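Local structure of periplasmic binding protein/LacI transcriptional regulator (Burkholderia graminis C4D1M, 5HQJ) at residues A[124-129]-A[281-286]; A[273-278]-A[292-297]. The protein binds alpha-D-arabinopyranose in the crystal and probably serves as the periplasmic sugar-binding component of an ABC transporter. All blocks are in the same frame, centred on the assembly; numbering follows the deposited sequence.

Contact 1. Residues A[124-129]-A[281-286]; sequences RSMYIG and VAQIQG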
ATOM      1  N   ARG A 124      16.407  -9.663   1.771  1.00 33.82           N
ATOM      2  CA  ARG A 124      15.178 -10.454   1.702  1.00 30.16           C
ATOM      3  C   ARG A 124      15.202 -11.281   0.419  1.00 28.45           C
ATOM      4  O   ARG A 124      15.802 -10.873  -0.576  1.00 32.86           O
ATOM      5  CB  ARG A 124      13.939  -9.552   1.776  1.00 26.54           C
ATOM      6  CG  ARG A 124      13.472  -8.928   0.466  1.00 24.35           C
ATOM      7  CD  ARG A 124      14.460  -7.938  -0.169  1.00 25.62           C
ATOM      8  NE  ARG A 124      13.836  -7.341  -1.347  1.00 27.04           N
ATOM      9  CZ  ARG A 124      13.806  -7.895  -2.560  1.00 27.09           C
ATOM     10  NH1 ARG A 124      14.402  -9.064  -2.797  1.00 30.30           N
ATOM     11  NH2 ARG A 124      13.178  -7.272  -3.550  1.00 27.23           N
ATOM     12  N   SER A 125      14.570 -12.445   0.469  1.00 25.33           N
ATOM     13  CA  SER A 125      14.590 -13.397  -0.641  1.00 24.58           C
ATOM     14  C   SER A 125      13.872 -12.839  -1.854  1.00 31.19           C
ATOM     15  O   SER A 125      14.254 -13.076  -2.993  1.00 29.08           O
ATOM     16  CB  SER A 125      13.943 -14.725  -0.227  1.00 24.30           C
ATOM     17  OG  SER A 125      12.562 -14.587   0.095  1.00 24.45           O
HETATM   18  N   MSE A 126      12.809 -12.100  -1.594  1.00 24.42           N
HETATM   19  CA  MSE A 126      11.922 -11.681  -2.653  1.00 22.44           C
HETATM   20  C   MSE A 126      10.898 -10.684  -2.130  1.00 25.19           C
HETATM   21  O   MSE A 126      10.666 -10.601  -0.922  1.00 23.27           O
HETATM   22  CB  MSE A 126      11.212 -12.888  -3.267  1.00 24.28           C
HETATM   23  CG  MSE A 126      10.280 -13.580  -2.323  1.00 17.71           C
HETATM   24 SE   MSE A 126       9.485 -15.221  -3.041  1.00 34.97          SE
HETATM   25  CE  MSE A 126       8.052 -14.413  -4.100  1.00 24.41           C
ATOM     26  N   TYR A 127      10.326  -9.935  -3.071  1.00 21.21           N
ATOM     27  CA  TYR A 127       9.240  -8.987  -2.854  1.00 16.34           C
ATOM     28  C   TYR A 127       7.974  -9.414  -3.568  1.00 18.64           C
ATOM     29  O   TYR A 127       7.987  -9.709  -4.778  1.00 21.81           O
ATOM     30  CB  TYR A 127       9.671  -7.593  -3.332  1.00 17.18           C
ATOM     31  CG  TYR A 127       8.526  -6.597  -3.511  1.00 18.28           C
ATOM     32  CD1 TYR A 127       7.956  -5.963  -2.426  1.00 25.04           C
ATOM     33  CD2 TYR A 127       8.035  -6.285  -4.771  1.00 21.95           C
ATOM     34  CE1 TYR A 127       6.923  -5.064  -2.600  1.00 16.31           C
ATOM     35  CE2 TYR A 127       7.003  -5.401  -4.943  1.00 18.36           C
ATOM     36  CZ  TYR A 127       6.453  -4.779  -3.847  1.00 21.42           C
ATOM     37  OH  TYR A 127       5.425  -3.875  -4.012  1.00 19.05           O
ATOM     38  N   ILE A 128       6.892  -9.444  -2.812  1.00 16.34           N
ATOM     39  CA  ILE A 128       5.580  -9.688  -3.341  1.00 17.55           C
ATOM     40  C   ILE A 128       4.720  -8.436  -3.231  1.00 20.78           C
ATOM     41  O   ILE A 128       4.341  -8.023  -2.132  1.00 16.93           O
ATOM     42  CB  ILE A 128       4.888 -10.829  -2.576  1.00 18.15           C
ATOM     43  CG1 ILE A 128       5.765 -12.086  -2.631  1.00 17.16           C
ATOM     44  CG2 ILE A 128       3.471 -11.078  -3.097  1.00 19.22           C
ATOM     45  CD1 ILE A 128       5.319 -13.167  -1.663  1.00 20.08           C
ATOM     46  N   GLY A 129       4.358  -7.843  -4.352  1.00 18.35           N
ATOM     47  CA  GLY A 129       3.507  -6.681  -4.267  1.00 21.34           C
ATOM     48  C   GLY A 129       3.232  -5.988  -5.581  1.00 19.98           C
ATOM     49  O   GLY A 129       3.495  -6.515  -6.672  1.00 14.60           O
ATOM     50  N   VAL A 281       6.711 -20.813   3.394  1.00 28.15           N
ATOM     51  CA  VAL A 281       6.691 -22.239   3.675  1.00 29.16           C
ATOM     52  C   VAL A 281       7.573 -23.002   2.687  1.00 41.80           C
ATOM     53  O   VAL A 281       8.318 -23.907   3.068  1.00 30.25           O
ATOM     54  CB  VAL A 281       5.258 -22.822   3.628  1.00 24.15           C
ATOM     55  CG1 VAL A 281       5.314 -24.343   3.728  1.00 22.02           C
ATOM     56  CG2 VAL A 281       4.410 -22.244   4.744  1.00 28.52           C
ATOM     57  N   ALA A 282       7.491 -22.643   1.414  1.00 32.63           N
ATOM     58  CA  ALA A 282       8.283 -23.325   0.404  1.00 23.14           C
ATOM     59  C   ALA A 282       9.784 -23.108   0.613  1.00 31.79           C
ATOM     60  O   ALA A 282      10.586 -24.005   0.346  1.00 38.65           O
ATOM     61  CB  ALA A 282       7.880 -22.862  -0.964  1.00 28.85           C
ATOM     62  N   GLN A 283      10.161 -21.921   1.076  1.00 33.59           N
ATOM     63  CA  GLN A 283      11.564 -21.615   1.323  1.00 33.30           C
ATOM     64  C   GLN A 283      12.045 -22.350   2.568  1.00 36.14           C
ATOM     65  O   GLN A 283      13.125 -22.929   2.570  1.00 41.98           O
ATOM     66  CB  GLN A 283      11.774 -20.111   1.469  1.00 25.57           C
ATOM     67  CG  GLN A 283      11.622 -19.329   0.129  1.00 27.85           C
ATOM     68  CD  GLN A 283      11.631 -17.818   0.333  1.00 36.12           C
ATOM     69  OE1 GLN A 283      11.970 -17.338   1.413  1.00 48.15           O
ATOM     70  NE2 GLN A 283      11.243 -17.065  -0.697  1.00 51.65           N
ATOM     71  N   ILE A 284      11.218 -22.328   3.612  1.00 32.23           N
ATOM     72  CA  ILE A 284      11.498 -23.047   4.845  1.00 33.51           C
ATOM     73  C   ILE A 284      11.702 -24.530   4.566  1.00 47.23           C
ATOM     74  O   ILE A 284      12.619 -25.153   5.102  1.00 75.66           O
ATOM     75  CB  ILE A 284      10.354 -22.866   5.863  1.00 31.81           C
ATOM     76  CG1 ILE A 284      10.323 -21.420   6.362  1.00 27.23           C
ATOM     77  CG2 ILE A 284      10.513 -23.830   7.038  1.00 36.80           C
ATOM     78  CD1 ILE A 284       9.058 -21.025   7.047  1.00 22.95           C
ATOM     79  N   GLN A 285      10.850 -25.095   3.718  1.00 29.86           N
ATOM     80  CA  GLN A 285      10.913 -26.519   3.437  1.00 31.17           C
ATOM     81  C   GLN A 285      11.857 -26.862   2.270  1.00 53.54           C
ATOM     82  O   GLN A 285      11.859 -27.988   1.776  1.00 46.84           O
ATOM     83  CB  GLN A 285       9.505 -27.050   3.174  1.00 28.15           C
ATOM     84  CG  GLN A 285       8.853 -27.618   4.420  1.00 49.76           C
ATOM     85  CD  GLN A 285       7.499 -28.246   4.154  1.00 77.11           C
ATOM     86  OE1 GLN A 285       6.911 -28.063   3.087  1.00 83.99           O
ATOM     87  NE2 GLN A 285       6.998 -28.996   5.132  1.00 84.07           N
ATOM     88  N   GLY A 286      12.665 -25.892   1.849  1.00 64.78           N
ATOM     89  CA  GLY A 286      13.750 -26.142   0.911  1.00 65.84           C
ATOM     90  C   GLY A 286      13.387 -26.513  -0.521  1.00 55.30           C
ATOM     91  O   GLY A 286      14.151 -27.215  -1.183  1.00 45.21           O
TER

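Contact 2. Residues A[273-278]-A[292-297]; sequences GSLAVD and KDIDTG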
ATOM      1  N   GLY A 273      -0.812 -11.646   1.004  1.00 12.92           N
ATOM      2  CA  GLY A 273      -0.656 -12.370   2.264  1.00 14.54           C
ATOM      3  C   GLY A 273      -0.613 -13.862   2.036  1.00 15.53           C
ATOM      4  O   GLY A 273       0.163 -14.612   2.653  1.00 15.66           O
ATOM      5  N   SER A 274      -1.452 -14.328   1.116  1.00 13.52           N
ATOM      6  CA  SER A 274      -1.457 -15.729   0.777  1.00 19.05           C
ATOM      7  C   SER A 274      -0.114 -16.199   0.192  1.00 15.96           C
ATOM      8  O   SER A 274       0.487 -17.196   0.625  1.00 15.29           O
ATOM      9  CB  SER A 274      -2.584 -15.978  -0.231  1.00 18.63           C
ATOM     10  OG  SER A 274      -2.791 -17.344  -0.354  1.00 25.34           O
ATOM     11  N   LEU A 275       0.348 -15.477  -0.823  1.00 14.07           N
ATOM     12  CA  LEU A 275       1.651 -15.770  -1.432  1.00 14.34           C
ATOM     13  C   LEU A 275       2.784 -15.629  -0.443  1.00 14.44           C
ATOM     14  O   LEU A 275       3.719 -16.425  -0.460  1.00 17.55           O
ATOM     15  CB  LEU A 275       1.906 -14.844  -2.617  1.00 15.88           C
ATOM     16  CG  LEU A 275       1.022 -15.118  -3.831  1.00 17.64           C
ATOM     17  CD1 LEU A 275       1.280 -14.020  -4.810  1.00 18.70           C
ATOM     18  CD2 LEU A 275       1.247 -16.529  -4.476  1.00 20.81           C
ATOM     19  N   ALA A 276       2.700 -14.641   0.432  1.00 16.54           N
ATOM     20  CA  ALA A 276       3.775 -14.462   1.419  1.00 14.16           C
ATOM     21  C   ALA A 276       3.946 -15.734   2.262  1.00 20.84           C
ATOM     22  O   ALA A 276       5.061 -16.231   2.459  1.00 19.82           O
ATOM     23  CB  ALA A 276       3.498 -13.290   2.289  1.00 17.43           C
ATOM     24  N   VAL A 277       2.845 -16.278   2.763  1.00 17.60           N
ATOM     25  CA  VAL A 277       2.939 -17.492   3.571  1.00 16.27           C
ATOM     26  C   VAL A 277       3.369 -18.693   2.735  1.00 16.49           C
ATOM     27  O   VAL A 277       4.284 -19.442   3.115  1.00 19.64           O
ATOM     28  CB  VAL A 277       1.606 -17.780   4.284  1.00 17.92           C
ATOM     29  CG1 VAL A 277       1.630 -19.129   4.914  1.00 17.74           C
ATOM     30  CG2 VAL A 277       1.342 -16.717   5.354  1.00 19.12           C
ATOM     31  N   ASP A 278       2.737 -18.879   1.575  1.00 19.46           N
ATOM     32  CA  ASP A 278       3.097 -19.966   0.694  1.00 21.33           C
ATOM     33  C   ASP A 278       4.568 -19.980   0.269  1.00 27.00           C
ATOM     34  O   ASP A 278       5.201 -21.042   0.270  1.00 24.21           O
ATOM     35  CB  ASP A 278       2.195 -19.931  -0.528  1.00 20.97           C
ATOM     36  CG  ASP A 278       0.852 -20.588  -0.271  1.00 32.82           C
ATOM     37  OD1 ASP A 278       0.773 -21.472   0.619  1.00 29.31           O
ATOM     38  OD2 ASP A 278      -0.106 -20.228  -0.969  1.00 35.43           O
ATOM     39  N   LYS A 292      12.063 -15.073  -6.626  1.00 28.46           N
ATOM     40  CA  LYS A 292      11.912 -14.072  -7.668  1.00 26.20           C
ATOM     41  C   LYS A 292      10.749 -13.181  -7.251  1.00 23.93           C
ATOM     42  O   LYS A 292       9.755 -13.691  -6.744  1.00 23.92           O
ATOM     43  CB  LYS A 292      11.628 -14.724  -9.024  1.00 38.88           C
ATOM     44  CG  LYS A 292      11.507 -13.736 -10.175  1.00 54.70           C
ATOM     45  CD  LYS A 292      11.049 -14.407 -11.464  1.00 91.88           C
ATOM     46  CE  LYS A 292       9.588 -14.820 -11.388  1.00116.90           C
ATOM     47  NZ  LYS A 292       8.886 -14.747 -12.710  1.00114.95           N
ATOM     48  N   ASP A 293      10.865 -11.873  -7.473  1.00 22.39           N
ATOM     49  CA  ASP A 293       9.790 -10.946  -7.145  1.00 22.12           C
ATOM     50  C   ASP A 293       8.480 -11.237  -7.907  1.00 20.81           C
ATOM     51  O   ASP A 293       8.474 -11.711  -9.052  1.00 19.02           O
ATOM     52  CB  ASP A 293      10.232  -9.510  -7.423  1.00 23.01           C
ATOM     53  CG  ASP A 293      11.381  -9.053  -6.511  1.00 22.63           C
ATOM     54  OD1 ASP A 293      11.757  -9.770  -5.563  1.00 23.73           O
ATOM     55  OD2 ASP A 293      11.913  -7.953  -6.744  1.00 30.70           O
ATOM     56  N   ILE A 294       7.357 -10.957  -7.259  1.00 15.66           N
ATOM     57  CA  ILE A 294       6.049 -11.211  -7.849  1.00 16.26           C
ATOM     58  C   ILE A 294       5.273  -9.906  -7.892  1.00 16.04           C
ATOM     59  O   ILE A 294       5.120  -9.229  -6.886  1.00 14.70           O
ATOM     60  CB  ILE A 294       5.236 -12.289  -7.063  1.00 16.29           C
ATOM     61  CG1 ILE A 294       5.896 -13.661  -7.163  1.00 18.51           C
ATOM     62  CG2 ILE A 294       3.777 -12.380  -7.599  1.00 17.46           C
ATOM     63  CD1 ILE A 294       5.197 -14.725  -6.303  1.00 16.87           C
ATOM     64  N   ASP A 295       4.830  -9.561  -9.094  1.00 17.83           N
ATOM     65  CA  ASP A 295       3.956  -8.449  -9.345  1.00 17.91           C
ATOM     66  C   ASP A 295       2.514  -8.909  -9.175  1.00 13.46           C
ATOM     67  O   ASP A 295       1.952  -9.543 -10.056  1.00 19.48           O
ATOM     68  CB  ASP A 295       4.178  -7.904 -10.760  1.00 22.03           C
ATOM     69  CG  ASP A 295       3.296  -6.711 -11.083  1.00 22.59           C
ATOM     70  OD1 ASP A 295       2.371  -6.399 -10.320  1.00 16.38           O
ATOM     71  OD2 ASP A 295       3.535  -6.078 -12.132  1.00 22.77           O
ATOM     72  N   THR A 296       1.902  -8.572  -8.054  1.00 12.25           N
ATOM     73  CA  THR A 296       0.548  -9.044  -7.782  1.00 12.11           C
ATOM     74  C   THR A 296      -0.545  -8.254  -8.546  1.00 14.85           C
ATOM     75  O   THR A 296      -1.716  -8.679  -8.571  1.00 15.72           O
ATOM     76  CB  THR A 296       0.241  -9.045  -6.245  1.00 12.90           C
ATOM     77  OG1 THR A 296       0.646  -7.811  -5.640  1.00 13.85           O
ATOM     78  CG2 THR A 296       0.979 -10.200  -5.566  1.00 14.56           C
ATOM     79  N   GLY A 297      -0.172  -7.132  -9.176  1.00 15.51           N
ATOM     80  CA  GLY A 297      -1.049  -6.438 -10.085  1.00 14.30           C
ATOM     81  C   GLY A 297      -2.029  -5.521  -9.385  1.00 10.89           C
ATOM     82  O   GLY A 297      -2.188  -5.561  -8.156  1.00 14.39           O
TER

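Contact 1. Residues A[124-129]-A[281-286]
Q283 reaches out from the last turn of helix 269-284 and brings the end of its amide up against the S125 hydroxyl, with M126 SE near the amide nitrogen. Beyond CG the glutamine chain is extended, which lets it span the 9.0 Å between the CA atoms of S125 and Q283. Q283 NE2 donates a hydrogen bond to S125 OG at 2.9 Å. The bond is bent, with an N-H...O angle of 135°, and the hydroxyl oxygen lies 22° out of the amide plane. The same oxygen is 3.1 Å from Q283 OE1, so the serine meets the whole end of the amide and not the nitrogen alone. S125 CB also touches, 3.6 Å from Q283 NE2.

M126 is a selenomethionine. Its chain bends at chi3 (-81°) after an extended chi2, and its SE packs 3.5 Å from Q283 NE2. The two side chains meet at a slant.

Second partners hold both polar ends. S125 OG is also bonded to the backbone O of V112, and Q283 NE2 to E288 OE2, which is the stronger partner of the glutamine. The amide nitrogen thus bridges the serine and the glutamate that follows the helix.

The helix stops just past Q283 in a Schellman motif, with G286 as the positive-phi C' residue and G286 N bonded to Q283 O. The contact therefore joins the C-terminal end of helix 269-284 to the segment leading into strand 127-129. Both belong to the parallel-sheet lobe of the periplasmic-binding-protein fold, where this helix packs beside the sheet edge. Strand 111-115 lies beside both partners: S125 pairs with V112 through the backbone, and Q283 touches K111.

Contact 2. Residues A[273-278]-A[292-297]
L275 carries the apolar part of the contact from the helix side, with one methyl branch. Its CD1 lies 3.9 Å from T296 CG2 and 4.1 Å from I294 CG2, so a single methyl meets two methyls of the facing segment. The leucine CG stands beside the backbone N (chi1 -70°), and its extended chi2 carries CD1 toward them. L275 and I294 meet at an angle, whereas L275 and T296 pass each other in opposite senses. The threonine uses its carbon branch here.

Between the two segments the contact is apolar; segment 292-297 has its own polar bonds. D295 turns its carboxylate forward along the chain, and its OD1 accepts from G297 N at 2.9 Å. This makes an Asx turn that starts on D295, the last residue of the strand. The donor reaches the anti side of OD1, 30° out of the carboxylate plane. T296 O is bonded to R268 NH1. The backbone of I294 pairs with Y127 and G129, and that of T296 with G129.

The T296 side chain is about 9 Å from the bound arabinose. Strand 294-295 is one of the two outermost strands of the parallel-sheet lobe of this periplasmic-binding-protein fold, beside strand 127-129. I128 of that neighbour touches both L275 and T296, and helix 269-284 also packs through V277 on helix 42-56.

From the N terminus, the chain first passes segment 124-129. It then runs through most of the other sheet before entering helix 269-284, which carries segment 273-278 and ends in segment 281-286. There contact 1 closes a loop with 151 residues between its segments. Contact 2 closes a short one, 13 residues, when the chain returns from the helix as segment 292-297. The loops cross, since 273-278 precedes 281-286 and 292-297 follows it. Both contacts tie helix 269-284 to one edge of the parallel sheet: contact 1 at the lead-in to strand 127-129, contact 2 at strand 294-295 and the residue after it. Y127 O and I294 N, 2.8 Å apart, probably hydrogen-bond and join the contacts directly.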